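Local coordinates for molybdopterin biosynthesis moeA protein (Pyrococcus horikoshii, PDB 1WU2), which probably takes part in the late steps of molybdenum cofactor biosynthesis, in which metal is inserted into molybdopterin, at residues Phe48-Phe53 / Leu169-Ile174. Residues are numbered along the deposited sequence; the frame is centred on the assembly and turned at random.
Sequences FDIPPF and LKALGI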
loop_
_atom_site.group_PDB
_atom_site.type_symbol
_atom_site.label_atom_id
_atom_site.label_comp_id
_atom_site.label_asym_id
_atom_site.label_seq_id
_atom_site.Cartn_x
_atom_site.Cartn_y
_atom_site.Cartn_z
ATOM N N PHE A 48 11.004 -1.744 28.681
ATOM C CA PHE A 48 12.169 -0.875 28.814
ATOM C C PHE A 48 11.816 0.591 28.544
ATOM O O PHE A 48 10.995 0.890 27.676
ATOM C CB PHE A 48 13.262 -1.308 27.830
ATOM C CG PHE A 48 13.619 -2.773 27.910
ATOM C CD1 PHE A 48 13.009 -3.698 27.069
ATOM C CD2 PHE A 48 14.572 -3.221 28.816
ATOM C CE1 PHE A 48 13.335 -5.044 27.136
ATOM C CE2 PHE A 48 14.908 -4.570 28.887
ATOM C CZ PHE A 48 14.288 -5.483 28.045
ATOM N N ASP A 49 12.436 1.492 29.308
ATOM C CA ASP A 49 12.460 2.917 28.997
ATOM C C ASP A 49 13.513 3.172 27.918
ATOM O O ASP A 49 14.630 2.656 28.006
ATOM C CB ASP A 49 12.844 3.746 30.234
ATOM C CG ASP A 49 11.794 3.721 31.321
ATOM O OD1 ASP A 49 10.712 4.301 31.122
ATOM O OD2 ASP A 49 11.975 3.174 32.426
ATOM N N ILE A 50 13.157 3.964 26.912
ATOM C CA ILE A 50 14.101 4.418 25.894
ATOM C C ILE A 50 14.025 5.948 25.816
ATOM O O ILE A 50 12.973 6.486 25.483
ATOM C CB ILE A 50 13.783 3.799 24.516
ATOM C CG1 ILE A 50 13.878 2.269 24.579
ATOM C CG2 ILE A 50 14.753 4.346 23.445
ATOM C CD1 ILE A 50 13.302 1.561 23.370
ATOM N N PRO A 51 15.105 6.659 26.150
ATOM C CA PRO A 51 16.335 6.075 26.700
ATOM C C PRO A 51 16.105 5.592 28.133
ATOM O O PRO A 51 15.138 6.026 28.756
ATOM C CB PRO A 51 17.315 7.251 26.676
ATOM C CG PRO A 51 16.451 8.456 26.786
ATOM C CD PRO A 51 15.194 8.124 26.033
ATOM N N PRO A 52 16.963 4.719 28.652
ATOM C CA PRO A 52 16.752 4.160 29.994
ATOM C C PRO A 52 17.016 5.140 31.149
ATOM O O PRO A 52 16.589 4.855 32.271
ATOM C CB PRO A 52 17.714 2.967 30.040
ATOM C CG PRO A 52 18.759 3.250 29.023
ATOM C CD PRO A 52 18.184 4.202 28.016
ATOM N N PHE A 53 17.704 6.255 30.889
ATOM C CA PHE A 53 17.948 7.277 31.916
ATOM C C PHE A 53 17.954 8.705 31.353
ATOM O O PHE A 53 17.947 8.906 30.139
ATOM C CB PHE A 53 19.256 6.992 32.675
ATOM C CG PHE A 53 20.455 6.802 31.788
ATOM C CD1 PHE A 53 21.270 7.874 31.465
ATOM C CD2 PHE A 53 20.777 5.550 31.290
ATOM C CE1 PHE A 53 22.386 7.705 30.655
ATOM C CE2 PHE A 53 21.894 5.374 30.474
ATOM C CZ PHE A 53 22.695 6.454 30.156
ATOM N N LEU A 169 10.085 -2.886 17.305
ATOM C CA LEU A 169 10.001 -4.221 17.878
ATOM C C LEU A 169 11.389 -4.718 18.270
ATOM O O LEU A 169 11.554 -5.323 19.324
ATOM C CB LEU A 169 9.337 -5.192 16.897
ATOM C CG LEU A 169 7.820 -5.051 16.732
ATOM C CD1 LEU A 169 7.315 -5.914 15.585
ATOM C CD2 LEU A 169 7.096 -5.415 18.015
ATOM N N LYS A 170 12.387 -4.441 17.431
ATOM C CA LYS A 170 13.765 -4.800 17.748
ATOM C C LYS A 170 14.310 -3.957 18.900
ATOM O O LYS A 170 15.134 -4.433 19.678
ATOM C CB LYS A 170 14.679 -4.650 16.531
ATOM C CG LYS A 170 15.980 -5.439 16.679
ATOM C CD LYS A 170 16.906 -5.238 15.500
ATOM C CE LYS A 170 18.272 -5.853 15.771
ATOM N NZ LYS A 170 19.047 -6.057 14.512
ATOM N N ALA A 171 13.844 -2.714 19.006
ATOM C CA ALA A 171 14.234 -1.827 20.098
ATOM C C ALA A 171 13.722 -2.343 21.440
ATOM O O ALA A 171 14.348 -2.107 22.474
ATOM C CB ALA A 171 13.726 -0.402 19.843
ATOM N N LEU A 172 12.594 -3.052 21.411
ATOM C CA LEU A 172 11.992 -3.642 22.607
ATOM C C LEU A 172 12.506 -5.063 22.902
ATOM O O LEU A 172 12.118 -5.666 23.901
ATOM C CB LEU A 172 10.466 -3.690 22.468
ATOM C CG LEU A 172 9.653 -2.422 22.154
ATOM C CD1 LEU A 172 8.241 -2.560 22.719
ATOM C CD2 LEU A 172 10.309 -1.139 22.655
ATOM N N GLY A 173 13.355 -5.601 22.030
ATOM C CA GLY A 173 13.925 -6.927 22.213
ATOM C C GLY A 173 13.003 -8.081 21.843
ATOM O O GLY A 173 13.140 -9.175 22.384
ATOM N N ILE A 174 12.070 -7.842 20.923
ATOM C CA ILE A 174 11.145 -8.879 20.464
ATOM C C ILE A 174 11.696 -9.512 19.189
ATOM O O ILE A 174 11.787 -8.852 18.160
ATOM C CB ILE A 174 9.734 -8.288 20.213
ATOM C CG1 ILE A 174 9.175 -7.663 21.494
ATOM C CG2 ILE A 174 8.771 -9.368 19.716
ATOM C CD1 ILE A 174 8.150 -6.581 21.244
#
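The carbonyl oxygen of Leu172 is approached by one edge of the Phe48 ring, with Phe48 CE1 3.5 Å from Leu172 O and CD1 of the same ring a little farther off. The oxygen lies near the ring plane, so the aromatic C-H edge, rather than the face, meets this backbone acceptor. Beside it, Ile50 makes a mainly apolar contact. With CG1 set beside the backbone N (chi1 -61°) and the chain then extended (chi2 168°), its terminal methyl reaches the helix end: Ile50 CD1 stands 4.1 Å from Ala171 CB and equally far from Leu172 CD2. Ile50 CD1 also rests 3.9 Å from Ala171 O. No hydrogen bond joins the two segments.

The surface that Phe48 and Ile50 meet illustrates how a helix finishes. Gly173 turns with positive phi (79°), a conformation that glycine adopts readily, and the last turn of helix 163-171 closes as a Schellman motif: Ile174 N donates to Leu169 O at 3.0 Å, and Gly173 N to Lys170 O at 3.2 Å. Leu172 also packs on Ile44 and Val154, while Phe48 touches Pro198 of the second subunit.

An irregular loop with a cis peptide before Pro51, running between strands 44-45 and 55-56, is thus packed by alternate residues, Phe48 and Ile50, against a Schellman-capped helix C-terminus within the MoeA N-terminal region, at the interface with the second subunit.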